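Local coordinates for C alpha-dehydrogenase (Sphingobium sp. SYK-6, PDB 4YAC), which is an NADH-binding oxidoreductase of the short-chain dehydrogenase/reductase family, acting as a Calpha-dehydrogenase in the bacterial breakdown of lignin beta-aryl ethers, at residues 23-28 with 234-239; 83-88 with 128-133; 110-115 with 157-162; 167-172 with 246-251. All blocks are in the same frame, centred on the assembly; numbering follows the deposited sequence.

Contact 1 of 4, residues 23-28 with 234-239; sequences AKVLAE and LGRVVL
Gly-235, opposite Val-25, is where the backbones of the two helices come nearest, with CA atoms 5.8 Å apart. Having no side chain, it admits both branches of Val-25: CG2 packs on the glycine backbone, 3.8 Å from Gly-235 C, while CG1 lies 3.8 Å from Gly-235 O. A CB built on Gly-235 would collide with Val-25 CG2, so the absence of a side chain is a condition of this approach. One residue on, Arg-236 adds the aliphatic start of its chain, CG standing 4.1 Å from Val-25 CG2; its NE turns to a salt bridge with Glu-29. Leu-239 finishes the row: with CG anti to the backbone N (chi1 175°), it sets CD2 3.8 Å from Val-25 CG1 and CD1 4.1 Å from Leu-26 CD2, the two leucine chains running alongside one another, oppositely directed. With alanine in place of Val-25, a gap would probably open over Gly-235 and Leu-239 CD2 would lose its valine neighbour. The segment axes pass 8.6 Å apart at -57°, a close apolar crossing of helix 17-28, which follows the first strand of the Rossmann fold, with helix 231-243, which precedes the last.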
loop_
_atom_site.group_PDB
_atom_site.type_symbol
_atom_site.label_atom_id
_atom_site.label_comp_id
_atom_site.label_asym_id
_atom_site.label_seq_id
_atom_site.Cartn_x
_atom_site.Cartn_y
_atom_site.Cartn_z
ATOM N N ALA A 23 -2.707 -23.223 9.827
ATOM C CA ALA A 23 -2.363 -23.904 11.072
ATOM C C ALA A 23 -2.466 -25.424 10.942
ATOM O O ALA A 23 -1.580 -26.157 11.397
ATOM C CB ALA A 23 -3.259 -23.413 12.203
ATOM N N LYS A 24 -3.544 -25.897 10.323
ATOM C CA LYS A 24 -3.766 -27.333 10.168
ATOM C C LYS A 24 -2.638 -27.989 9.386
ATOM O O LYS A 24 -2.096 -29.021 9.795
ATOM C CB LYS A 24 -5.092 -27.602 9.460
ATOM C CG LYS A 24 -6.322 -27.394 10.317
ATOM C CD LYS A 24 -7.587 -27.748 9.538
ATOM C CE LYS A 24 -8.847 -27.512 10.354
ATOM N NZ LYS A 24 -10.084 -27.814 9.578
ATOM N N VAL A 25 -2.295 -27.390 8.252
ATOM C CA VAL A 25 -1.259 -27.932 7.379
ATOM C C VAL A 25 0.102 -27.902 8.061
ATOM O O VAL A 25 0.878 -28.850 7.945
ATOM C CB VAL A 25 -1.189 -27.153 6.045
ATOM C CG1 VAL A 25 0.015 -27.586 5.211
ATOM C CG2 VAL A 25 -2.474 -27.350 5.250
ATOM N N LEU A 26 0.396 -26.822 8.778
ATOM C CA LEU A 26 1.688 -26.703 9.441
ATOM C C LEU A 26 1.802 -27.684 10.612
ATOM O O LEU A 26 2.854 -28.292 10.821
ATOM C CB LEU A 26 1.912 -25.263 9.919
ATOM C CG LEU A 26 2.018 -24.223 8.795
ATOM C CD1 LEU A 26 2.004 -22.809 9.362
ATOM C CD2 LEU A 26 3.265 -24.447 7.955
ATOM N N ALA A 27 0.715 -27.855 11.359
ATOM C CA ALA A 27 0.715 -28.734 12.529
ATOM C C ALA A 27 0.692 -30.211 12.148
ATOM O O ALA A 27 1.345 -31.042 12.789
ATOM C CB ALA A 27 -0.478 -28.413 13.419
ATOM N N GLU A 28 -0.060 -30.540 11.104
ATOM C CA GLU A 28 -0.293 -31.935 10.741
ATOM C C GLU A 28 0.754 -32.454 9.765
ATOM O O GLU A 28 1.509 -33.368 10.092
ATOM C CB GLU A 28 -1.692 -32.096 10.149
ATOM C CG GLU A 28 -2.800 -31.816 11.150
ATOM C CD GLU A 28 -4.183 -32.060 10.579
ATOM O OE1 GLU A 28 -4.508 -33.230 10.286
ATOM O OE2 GLU A 28 -4.945 -31.079 10.423
ATOM N N LEU A 234 -5.066 -24.043 0.216
ATOM C CA LEU A 234 -4.258 -22.828 0.221
ATOM C C LEU A 234 -3.152 -22.937 1.261
ATOM O O LEU A 234 -2.085 -22.344 1.110
ATOM C CB LEU A 234 -5.119 -21.589 0.506
ATOM C CG LEU A 234 -5.168 -20.416 -0.489
ATOM C CD1 LEU A 234 -5.348 -19.115 0.276
ATOM C CD2 LEU A 234 -3.957 -20.302 -1.408
ATOM N N GLY A 235 -3.413 -23.698 2.319
ATOM C CA GLY A 235 -2.409 -23.943 3.337
ATOM C C GLY A 235 -1.221 -24.694 2.764
ATOM O O GLY A 235 -0.077 -24.447 3.141
ATOM N N ARG A 236 -1.489 -25.611 1.843
ATOM C CA ARG A 236 -0.425 -26.382 1.217
ATOM C C ARG A 236 0.381 -25.533 0.239
ATOM O O ARG A 236 1.584 -25.735 0.086
ATOM C CB ARG A 236 -1.006 -27.611 0.516
ATOM C CG ARG A 236 -1.498 -28.645 1.501
ATOM C CD ARG A 236 -2.239 -29.786 0.839
ATOM N NE ARG A 236 -2.528 -30.833 1.818
ATOM C CZ ARG A 236 -3.679 -31.491 1.925
ATOM N NH1 ARG A 236 -4.694 -31.238 1.110
ATOM N NH2 ARG A 236 -3.810 -32.420 2.863
ATOM N N VAL A 237 -0.281 -24.585 -0.418
ATOM C CA VAL A 237 0.413 -23.630 -1.274
ATOM C C VAL A 237 1.408 -22.842 -0.432
ATOM O O VAL A 237 2.541 -22.602 -0.847
ATOM C CB VAL A 237 -0.572 -22.659 -1.972
ATOM C CG1 VAL A 237 0.180 -21.554 -2.720
ATOM C CG2 VAL A 237 -1.482 -23.416 -2.920
ATOM N N VAL A 238 0.969 -22.448 0.758
ATOM C CA VAL A 238 1.812 -21.692 1.672
ATOM C C VAL A 238 2.993 -22.533 2.117
ATOM O O VAL A 238 4.134 -22.076 2.090
ATOM C CB VAL A 238 1.020 -21.221 2.906
ATOM C CG1 VAL A 238 1.958 -20.802 4.039
ATOM C CG2 VAL A 238 0.110 -20.077 2.526
ATOM N N LEU A 239 2.704 -23.760 2.536
ATOM C CA LEU A 239 3.742 -24.664 3.012
ATOM C C LEU A 239 4.840 -24.789 1.971
ATOM O O LEU A 239 6.027 -24.713 2.282
ATOM C CB LEU A 239 3.156 -26.040 3.327
ATOM C CG LEU A 239 4.171 -27.112 3.733
ATOM C CD1 LEU A 239 4.956 -26.681 4.964
ATOM C CD2 LEU A 239 3.467 -28.431 3.980
#

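Contact 2 of 4, residues 83-88 with 128-133; sequences GPVDLL and PRMIER
Met-130 and Arg-133, one turn apart on helix 105-133, meet the chain entering strand 87-90 of the Rossmann sheet in two different ways. The buried part belongs to Met-130. Its chain runs extended beyond CG and delivers the CE methyl against the backbone, 3.4 Å from Asp-86 O and 3.7 Å from Val-85 O, with Val-85 CG1 and Leu-88 CB at the margin of the contact. Strand 180-185 adds Ile-180 to the surroundings of this methionine. The outer part is polar. A chi1 of 176° throws the Arg-133 chain away from its own N, and its guanidinium takes Pro-84 over one face, CB 3.6 Å from Arg-133 NH1. Asp-86 OD1 receives a salt-bridged hydrogen bond from Arg-133 NH1 (2.9 Å, 154°), met from above the carboxylate plane. Asp-86 OD2 is turned to Val-8 N of the neighbouring strand, so one carboxylate serves both sheet and helix. A leucine replacing Asp-86 would probably leave Arg-133 without its charge mate and Val-8 N without this acceptor. Two waters complete the outer side: one joins Val-85 O to Arg-133 NH1, and the other donates to Asp-86 OD1 while accepting from Arg-133 NH2 at 2.6 Å.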
loop_
_atom_site.group_PDB
_atom_site.type_symbol
_atom_site.label_atom_id
_atom_site.label_comp_id
_atom_site.label_asym_id
_atom_site.label_seq_id
_atom_site.Cartn_x
_atom_site.Cartn_y
_atom_site.Cartn_z
ATOM N N GLY A 83 9.049 -22.682 22.196
ATOM C CA GLY A 83 10.381 -22.160 21.948
ATOM C C GLY A 83 10.296 -20.964 21.022
ATOM O O GLY A 83 9.193 -20.533 20.683
ATOM N N PRO A 84 11.451 -20.421 20.598
ATOM C CA PRO A 84 11.424 -19.214 19.758
ATOM C C PRO A 84 10.673 -19.429 18.451
ATOM O O PRO A 84 10.749 -20.512 17.872
ATOM C CB PRO A 84 12.908 -18.932 19.492
ATOM C CG PRO A 84 13.653 -19.690 20.546
ATOM C CD PRO A 84 12.823 -20.900 20.830
ATOM N N VAL A 85 9.954 -18.407 17.997
ATOM C CA VAL A 85 9.189 -18.507 16.763
ATOM C C VAL A 85 10.119 -18.601 15.563
ATOM O O VAL A 85 11.008 -17.763 15.385
ATOM C CB VAL A 85 8.245 -17.302 16.586
ATOM C CG1 VAL A 85 7.484 -17.402 15.266
ATOM C CG2 VAL A 85 7.276 -17.219 17.751
ATOM N N ASP A 86 9.906 -19.624 14.741
ATOM C CA ASP A 86 10.676 -19.806 13.518
ATOM C C ASP A 86 9.919 -19.241 12.317
ATOM O O ASP A 86 10.520 -18.664 11.415
ATOM C CB ASP A 86 10.982 -21.283 13.286
ATOM C CG ASP A 86 11.900 -21.863 14.346
ATOM O OD1 ASP A 86 13.089 -21.479 14.374
ATOM O OD2 ASP A 86 11.433 -22.711 15.138
ATOM N N LEU A 87 8.604 -19.434 12.319
ATOM C CA LEU A 87 7.741 -19.004 11.224
ATOM C C LEU A 87 6.610 -18.152 11.770
ATOM O O LEU A 87 5.841 -18.604 12.613
ATOM C CB LEU A 87 7.180 -20.217 10.475
ATOM C CG LEU A 87 6.078 -19.976 9.432
ATOM C CD1 LEU A 87 6.571 -19.075 8.314
ATOM C CD2 LEU A 87 5.604 -21.308 8.870
ATOM N N LEU A 88 6.523 -16.914 11.295
ATOM C CA LEU A 88 5.427 -16.023 11.658
ATOM C C LEU A 88 4.474 -15.883 10.478
ATOM O O LEU A 88 4.888 -15.486 9.388
ATOM C CB LEU A 88 5.957 -14.651 12.076
ATOM C CG LEU A 88 4.891 -13.570 12.290
ATOM C CD1 LEU A 88 4.006 -13.915 13.475
ATOM C CD2 LEU A 88 5.536 -12.203 12.473
ATOM N N PRO A 128 12.641 -8.846 15.364
ATOM C CA PRO A 128 13.858 -8.525 16.126
ATOM C C PRO A 128 14.360 -9.676 17.007
ATOM O O PRO A 128 15.562 -9.766 17.268
ATOM C CB PRO A 128 13.428 -7.333 16.983
ATOM C CG PRO A 128 12.337 -6.690 16.194
ATOM C CD PRO A 128 11.590 -7.833 15.571
ATOM N N ARG A 129 13.457 -10.538 17.463
ATOM C CA ARG A 129 13.850 -11.708 18.240
ATOM C C ARG A 129 14.546 -12.726 17.343
ATOM O O ARG A 129 15.522 -13.360 17.748
ATOM C CB ARG A 129 12.635 -12.342 18.918
ATOM C CG ARG A 129 11.835 -11.384 19.783
ATOM C CD ARG A 129 10.727 -12.118 20.521
ATOM N NE ARG A 129 9.839 -11.211 21.243
ATOM C CZ ARG A 129 9.175 -11.528 22.352
ATOM N NH1 ARG A 129 9.299 -12.734 22.895
ATOM N NH2 ARG A 129 8.389 -10.631 22.929
ATOM N N MET A 130 14.042 -12.878 16.121
ATOM C CA MET A 130 14.666 -13.764 15.146
ATOM C C MET A 130 16.105 -13.348 14.873
ATOM O O MET A 130 17.012 -14.178 14.879
ATOM C CB MET A 130 13.883 -13.767 13.836
ATOM C CG MET A 130 12.589 -14.552 13.866
ATOM S SD MET A 130 11.663 -14.304 12.342
ATOM C CE MET A 130 10.350 -15.505 12.531
ATOM N N ILE A 131 16.301 -12.056 14.622
ATOM C CA ILE A 131 17.622 -11.520 14.314
ATOM C C ILE A 131 18.566 -11.741 15.491
ATOM O O ILE A 131 19.700 -12.197 15.318
ATOM C CB ILE A 131 17.536 -10.010 13.956
ATOM C CG1 ILE A 131 16.857 -9.849 12.597
ATOM C CG2 ILE A 131 18.919 -9.366 13.923
ATOM C CD1 ILE A 131 16.465 -8.436 12.261
ATOM N N GLU A 132 18.081 -11.435 16.688
ATOM C CA GLU A 132 18.873 -11.557 17.907
ATOM C C GLU A 132 19.326 -13.000 18.145
ATOM O O GLU A 132 20.437 -13.243 18.629
ATOM C CB GLU A 132 18.060 -11.039 19.098
ATOM C CG GLU A 132 18.599 -11.407 20.473
ATOM C CD GLU A 132 17.743 -10.850 21.595
ATOM O OE1 GLU A 132 16.673 -10.272 21.298
ATOM O OE2 GLU A 132 18.136 -10.987 22.772
ATOM N N ARG A 133 18.467 -13.950 17.790
ATOM C CA ARG A 133 18.747 -15.366 18.005
ATOM C C ARG A 133 19.764 -15.895 16.994
ATOM O O ARG A 133 20.574 -16.768 17.310
ATOM C CB ARG A 133 17.445 -16.165 17.928
ATOM C CG ARG A 133 17.599 -17.671 18.038
ATOM C CD ARG A 133 16.262 -18.343 17.810
ATOM N NE ARG A 133 16.366 -19.797 17.782
ATOM C CZ ARG A 133 15.526 -20.595 17.132
ATOM N NH1 ARG A 133 14.514 -20.085 16.442
ATOM N NH2 ARG A 133 15.700 -21.909 17.167
HETATM O O HOH W 1 13.730 -17.606 15.696
HETATM O O HOH W 2 14.629 -23.453 15.306
#

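Contact 3 of 4, residues 110-115 with 157-162; sequences WQMDVN and YCTTKY
A chi1 of 69° places Thr-160 OG1 between its own backbone N and carbonyl carbon, while Asn-115, its CG anti to the carbonyl carbon, swings its amide alongside. Asn-115 ND2 then donates to Thr-160 OG1 over 3.1 Å; the N-H...O angle is 165° and the hydroxyl lies close to the amide plane. Thr-160 OG1 in turn donates to Tyr-157 O at 2.7 Å. That carbonyl also accepts from Lys-161 N, so the side-chain bond is added to the helical one. At its other end the amide is fixed by Asn-115 OD1, which accepts from Val-94 N, a residue of the NADH pocket. The helices, 105-133 and 155-174, run in broadly the same direction, 25° between segment axes 9.5 Å apart, on one side of the Rossmann sheet. Asn-115, Tyr-157 and Lys-161 probably correspond to the Asn and Tyr-X-X-X-Lys of classical SDR enzymes; a water that donates to Asn-115 O and accepts from Lys-161 NZ is consistent with the proton relay of relatives. Lys-161 CG lies over the rim of one Tyr-157 face. The bent Met-112 chain brings CE unusually close to two methyls, 3.3 Å from Thr-159 CG2 and 3.4 Å from Thr-160 CG2.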
loop_
_atom_site.group_PDB
_atom_site.type_symbol
_atom_site.label_atom_id
_atom_site.label_comp_id
_atom_site.label_asym_id
_atom_site.label_seq_id
_atom_site.Cartn_x
_atom_site.Cartn_y
_atom_site.Cartn_z
ATOM N N TRP A 110 -10.885 0.620 12.238
ATOM C CA TRP A 110 -10.995 -0.809 12.528
ATOM C C TRP A 110 -10.193 -1.641 11.528
ATOM O O TRP A 110 -9.360 -2.455 11.919
ATOM C CB TRP A 110 -12.463 -1.238 12.528
ATOM C CG TRP A 110 -12.670 -2.716 12.573
ATOM C CD1 TRP A 110 -12.057 -3.611 13.409
ATOM C CD2 TRP A 110 -13.561 -3.476 11.757
ATOM N NE1 TRP A 110 -12.512 -4.881 13.155
ATOM C CE2 TRP A 110 -13.440 -4.824 12.144
ATOM C CE3 TRP A 110 -14.455 -3.151 10.731
ATOM C CZ2 TRP A 110 -14.171 -5.840 11.546
ATOM C CZ3 TRP A 110 -15.180 -4.163 10.138
ATOM C CH2 TRP A 110 -15.037 -5.490 10.549
ATOM N N GLN A 111 -10.421 -1.424 10.237
ATOM C CA GLN A 111 -9.754 -2.227 9.216
ATOM C C GLN A 111 -8.264 -1.898 9.129
ATOM O O GLN A 111 -7.440 -2.794 8.941
ATOM C CB GLN A 111 -10.432 -2.031 7.859
ATOM C CG GLN A 111 -11.849 -2.588 7.822
ATOM C CD GLN A 111 -12.491 -2.492 6.455
ATOM O OE1 GLN A 111 -12.088 -3.181 5.517
ATOM N NE2 GLN A 111 -13.497 -1.636 6.334
ATOM N N MET A 112 -7.913 -0.623 9.284
ATOM C CA MET A 112 -6.510 -0.221 9.315
ATOM C C MET A 112 -5.788 -0.876 10.491
ATOM O O MET A 112 -4.674 -1.381 10.345
ATOM C CB MET A 112 -6.380 1.300 9.413
ATOM C CG MET A 112 -6.621 2.023 8.103
ATOM S SD MET A 112 -5.236 1.867 6.950
ATOM C CE MET A 112 -6.124 1.835 5.411
ATOM N N ASP A 113 -6.426 -0.884 11.656
ATOM C CA ASP A 113 -5.765 -1.379 12.861
ATOM C C ASP A 113 -5.483 -2.882 12.757
ATOM O O ASP A 113 -4.376 -3.330 13.050
ATOM C CB ASP A 113 -6.613 -1.072 14.106
ATOM C CG ASP A 113 -5.779 -0.919 15.374
ATOM O OD1 ASP A 113 -4.535 -0.835 15.286
ATOM O OD2 ASP A 113 -6.382 -0.858 16.465
ATOM N N VAL A 114 -6.467 -3.667 12.332
ATOM C CA VAL A 114 -6.259 -5.117 12.237
ATOM C C VAL A 114 -5.387 -5.484 11.042
ATOM O O VAL A 114 -4.432 -6.244 11.180
ATOM C CB VAL A 114 -7.590 -5.887 12.119
ATOM C CG1 VAL A 114 -7.336 -7.394 12.013
ATOM C CG2 VAL A 114 -8.480 -5.591 13.306
ATOM N N ASN A 115 -5.715 -4.950 9.873
ATOM C CA ASN A 115 -5.070 -5.396 8.643
ATOM C C ASN A 115 -3.658 -4.856 8.459
ATOM O O ASN A 115 -2.825 -5.512 7.832
ATOM C CB ASN A 115 -5.919 -5.013 7.430
ATOM C CG ASN A 115 -7.237 -5.762 7.378
ATOM O OD1 ASN A 115 -7.560 -6.553 8.272
ATOM N ND2 ASN A 115 -8.011 -5.514 6.326
ATOM N N TYR A 157 -10.455 -1.691 2.353
ATOM C CA TYR A 157 -9.789 -2.987 2.286
ATOM C C TYR A 157 -8.562 -2.951 1.373
ATOM O O TYR A 157 -7.486 -3.415 1.745
ATOM C CB TYR A 157 -10.783 -4.050 1.803
ATOM C CG TYR A 157 -10.242 -5.459 1.771
ATOM C CD1 TYR A 157 -10.050 -6.178 2.941
ATOM C CD2 TYR A 157 -9.949 -6.078 0.566
ATOM C CE1 TYR A 157 -9.564 -7.472 2.912
ATOM C CE2 TYR A 157 -9.465 -7.371 0.526
ATOM C CZ TYR A 157 -9.274 -8.063 1.700
ATOM O OH TYR A 157 -8.792 -9.353 1.661
ATOM N N CYS A 158 -8.734 -2.382 0.184
ATOM C CA CYS A 158 -7.663 -2.276 -0.800
ATOM C C CYS A 158 -6.497 -1.460 -0.257
ATOM O O CYS A 158 -5.335 -1.840 -0.420
ATOM C CB CYS A 158 -8.209 -1.647 -2.087
ATOM S SG CYS A 158 -6.983 -1.271 -3.358
ATOM N N THR A 159 -6.809 -0.348 0.401
ATOM C CA THR A 159 -5.778 0.493 0.992
ATOM C C THR A 159 -4.935 -0.324 1.977
ATOM O O THR A 159 -3.709 -0.251 1.943
ATOM C CB THR A 159 -6.377 1.718 1.705
ATOM O OG1 THR A 159 -7.117 2.498 0.758
ATOM C CG2 THR A 159 -5.278 2.588 2.288
ATOM N N THR A 160 -5.584 -1.118 2.827
ATOM C CA THR A 160 -4.849 -1.896 3.831
ATOM C C THR A 160 -3.986 -2.983 3.204
ATOM O O THR A 160 -2.914 -3.293 3.715
ATOM C CB THR A 160 -5.780 -2.574 4.879
ATOM O OG1 THR A 160 -6.551 -3.624 4.279
ATOM C CG2 THR A 160 -6.699 -1.558 5.545
ATOM N N LYS A 161 -4.436 -3.562 2.099
ATOM C CA LYS A 161 -3.708 -4.675 1.508
ATOM C C LYS A 161 -2.536 -4.171 0.668
ATOM O O LYS A 161 -1.484 -4.809 0.616
ATOM C CB LYS A 161 -4.660 -5.553 0.687
ATOM C CG LYS A 161 -5.719 -6.257 1.547
ATOM C CD LYS A 161 -5.095 -7.179 2.595
ATOM C CE LYS A 161 -6.136 -7.840 3.485
ATOM N NZ LYS A 161 -5.491 -8.707 4.515
ATOM N N TYR A 162 -2.693 -3.013 0.038
ATOM C CA TYR A 162 -1.557 -2.365 -0.598
ATOM C C TYR A 162 -0.488 -2.079 0.454
ATOM O O TYR A 162 0.700 -2.308 0.227
ATOM C CB TYR A 162 -1.983 -1.067 -1.291
ATOM C CG TYR A 162 -2.252 -1.220 -2.769
ATOM C CD1 TYR A 162 -3.432 -1.791 -3.223
ATOM C CD2 TYR A 162 -1.336 -0.775 -3.714
ATOM C CE1 TYR A 162 -3.686 -1.927 -4.569
ATOM C CE2 TYR A 162 -1.582 -0.908 -5.062
ATOM C CZ TYR A 162 -2.757 -1.484 -5.483
ATOM O OH TYR A 162 -3.001 -1.613 -6.828
HETATM O O HOH W 3 -3.549 -7.792 6.367
#

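Contact 4 of 4, residues 167-172 with 246-251; sequences LAESLR and RFWVLP
Phe-247, the residue before strand 248-249, the last strand of the Rossmann sheet, sets its ring against Ala-168, Glu-169 and Arg-172 of helix 155-174. The principal interaction is a CH-pi contact of the arginine chain with one face of this ring. Extended as far as NE and leaving the backbone with a chi1 of -169°, Arg-172 lies across that face; its CD stands 3.5 Å from the Phe-247 ring centroid, only 10° off the normal. The guanidinium carries on nearly parallel to the phenyl plane, 3° from it, with Arg-172 NE 3.5 Å from Phe-247 CG. Apolar and backbone contacts hold the far end of the ring: Ala-168 CB packs 4.1 Å from Phe-247 CZ, Ala-168 O lies at the ring edge, and Glu-169 CG touches Phe-247 CZ at 3.8 Å. Trp-248 turns its indole so that Phe-247 CE2 lies over the centre of one of its faces. Two polar ends, those of Arg-172 and Trp-248, meet Glu-265 of the second subunit, which pairs with Arg-172 NH1 and accepts from Trp-248 NE1. Glu-169 OE2 is held by Arg-165 in a salt bridge and also approaches the indole edge near its plane, 3.7 Å from Trp-248 CH2.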
loop_
_atom_site.group_PDB
_atom_site.type_symbol
_atom_site.label_atom_id
_atom_site.label_comp_id
_atom_site.label_asym_id
_atom_site.label_seq_id
_atom_site.Cartn_x
_atom_site.Cartn_y
_atom_site.Cartn_z
ATOM N N LEU A 167 4.942 -3.372 2.910
ATOM C CA LEU A 167 5.711 -3.864 4.046
ATOM C C LEU A 167 6.416 -5.165 3.684
ATOM O O LEU A 167 7.586 -5.360 4.019
ATOM C CB LEU A 167 4.811 -4.080 5.265
ATOM C CG LEU A 167 5.484 -4.735 6.478
ATOM C CD1 LEU A 167 6.682 -3.930 6.955
ATOM C CD2 LEU A 167 4.479 -4.903 7.604
ATOM N N ALA A 168 5.704 -6.049 2.994
ATOM C CA ALA A 168 6.277 -7.330 2.588
ATOM C C ALA A 168 7.458 -7.136 1.640
ATOM O O ALA A 168 8.512 -7.757 1.816
ATOM C CB ALA A 168 5.217 -8.206 1.937
ATOM N N GLU A 169 7.291 -6.281 0.634
ATOM C CA GLU A 169 8.365 -6.035 -0.322
ATOM C C GLU A 169 9.551 -5.361 0.369
ATOM O O GLU A 169 10.699 -5.527 -0.049
ATOM C CB GLU A 169 7.868 -5.180 -1.490
ATOM C CG GLU A 169 6.812 -5.869 -2.334
ATOM C CD GLU A 169 6.600 -5.192 -3.673
ATOM O OE1 GLU A 169 7.572 -5.098 -4.454
ATOM O OE2 GLU A 169 5.461 -4.749 -3.945
ATOM N N SER A 170 9.270 -4.615 1.436
ATOM C CA SER A 170 10.318 -3.968 2.224
ATOM C C SER A 170 11.101 -4.990 3.044
ATOM O O SER A 170 12.332 -4.951 3.094
ATOM C CB SER A 170 9.719 -2.901 3.139
ATOM O OG SER A 170 9.218 -1.816 2.378
ATOM N N LEU A 171 10.383 -5.901 3.690
ATOM C CA LEU A 171 11.018 -7.001 4.412
ATOM C C LEU A 171 11.892 -7.818 3.469
ATOM O O LEU A 171 12.980 -8.267 3.835
ATOM C CB LEU A 171 9.957 -7.902 5.052
ATOM C CG LEU A 171 9.671 -7.868 6.561
ATOM C CD1 LEU A 171 10.269 -6.682 7.295
ATOM C CD2 LEU A 171 8.172 -7.905 6.779
ATOM N N ARG A 172 11.405 -8.003 2.249
ATOM C CA ARG A 172 12.104 -8.804 1.251
ATOM C C ARG A 172 13.512 -8.275 0.978
ATOM O O ARG A 172 14.427 -9.049 0.682
ATOM C CB ARG A 172 11.298 -8.833 -0.047
ATOM C CG ARG A 172 11.798 -9.838 -1.064
ATOM C CD ARG A 172 11.109 -9.665 -2.403
ATOM N NE ARG A 172 11.506 -10.703 -3.351
ATOM C CZ ARG A 172 11.222 -10.682 -4.651
ATOM N NH1 ARG A 172 10.537 -9.673 -5.170
ATOM N NH2 ARG A 172 11.628 -11.673 -5.433
ATOM N N ARG A 246 9.766 -18.853 -1.414
ATOM C CA ARG A 246 9.200 -18.072 -2.509
ATOM C C ARG A 246 8.514 -16.822 -1.985
ATOM O O ARG A 246 7.749 -16.885 -1.023
ATOM C CB ARG A 246 8.200 -18.907 -3.303
ATOM C CG ARG A 246 8.771 -20.201 -3.825
ATOM C CD ARG A 246 8.036 -20.657 -5.063
ATOM N NE ARG A 246 8.528 -21.953 -5.522
ATOM C CZ ARG A 246 7.952 -23.120 -5.251
ATOM N NH1 ARG A 246 6.844 -23.176 -4.532
ATOM N NH2 ARG A 246 8.482 -24.243 -5.713
ATOM N N PHE A 247 8.775 -15.689 -2.626
ATOM C CA PHE A 247 8.187 -14.436 -2.179
ATOM C C PHE A 247 6.784 -14.220 -2.730
ATOM O O PHE A 247 5.837 -14.045 -1.966
ATOM C CB PHE A 247 9.051 -13.248 -2.571
ATOM C CG PHE A 247 8.457 -11.937 -2.157
ATOM C CD1 PHE A 247 8.470 -11.555 -0.826
ATOM C CD2 PHE A 247 7.850 -11.107 -3.083
ATOM C CE1 PHE A 247 7.910 -10.361 -0.427
ATOM C CE2 PHE A 247 7.289 -9.907 -2.690
ATOM C CZ PHE A 247 7.318 -9.534 -1.361
ATOM N N TRP A 248 6.661 -14.201 -4.055
ATOM C CA TRP A 248 5.366 -13.993 -4.699
ATOM C C TRP A 248 4.534 -15.269 -4.701
ATOM O O TRP A 248 4.757 -16.158 -5.521
ATOM C CB TRP A 248 5.540 -13.506 -6.141
ATOM C CG TRP A 248 6.127 -12.137 -6.270
ATOM C CD1 TRP A 248 7.318 -11.809 -6.850
ATOM C CD2 TRP A 248 5.550 -10.906 -5.815
ATOM N NE1 TRP A 248 7.517 -10.452 -6.786
ATOM C CE2 TRP A 248 6.447 -9.874 -6.154
ATOM C CE3 TRP A 248 4.362 -10.575 -5.157
ATOM C CZ2 TRP A 248 6.196 -8.536 -5.857
ATOM C CZ3 TRP A 248 4.114 -9.245 -4.861
ATOM C CH2 TRP A 248 5.028 -8.244 -5.211
ATOM N N VAL A 249 3.580 -15.358 -3.781
ATOM C CA VAL A 249 2.668 -16.495 -3.738
ATOM C C VAL A 249 1.318 -16.043 -4.285
ATOM O O VAL A 249 0.423 -15.639 -3.540
ATOM C CB VAL A 249 2.523 -17.069 -2.314
ATOM C CG1 VAL A 249 1.828 -18.424 -2.361
ATOM C CG2 VAL A 249 3.893 -17.209 -1.656
ATOM N N LEU A 250 1.205 -16.117 -5.608
ATOM C CA LEU A 250 0.038 -15.660 -6.351
ATOM C C LEU A 250 -0.459 -16.799 -7.237
ATOM O O LEU A 250 -0.227 -16.796 -8.443
ATOM C CB LEU A 250 0.389 -14.437 -7.208
ATOM C CG LEU A 250 1.308 -13.375 -6.601
ATOM C CD1 LEU A 250 1.897 -12.505 -7.697
ATOM C CD2 LEU A 250 0.561 -12.529 -5.602
ATOM N N PRO A 251 -1.141 -17.787 -6.645
ATOM C CA PRO A 251 -1.405 -19.016 -7.402
ATOM C C PRO A 251 -2.590 -18.920 -8.373
ATOM O O PRO A 251 -3.420 -19.828 -8.422
ATOM C CB PRO A 251 -1.666 -20.039 -6.293
ATOM C CG PRO A 251 -2.253 -19.251 -5.185
ATOM C CD PRO A 251 -1.635 -17.875 -5.259
#

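All four contacts belong to one Rossmann-type domain with a seven-stranded parallel sheet. Contacts 2 and 3 share helix 105-133, with centres 25 Å apart, and contacts 3 and 4 share helix 155-174, with centres 17 Å apart; both segments of contact 3 come earlier in the chain than those of contact 4. Contact 1 joins an early helix to a late one, so contacts 2 and 3 fall within the span of chain it bridges, whereas contacts 1 and 4 alternate along the chain. Leu-26 CD1 meets Leu-87 CD2 at 3.9 Å, and Val-237 CG1 meets Val-249 CG1 at 3.6 Å. Thus the helices of contact 1 pack on strands 87-90 and 248-249, used by contacts 2 and 4, and contacts 2, 3 and 4 all touch the second subunit.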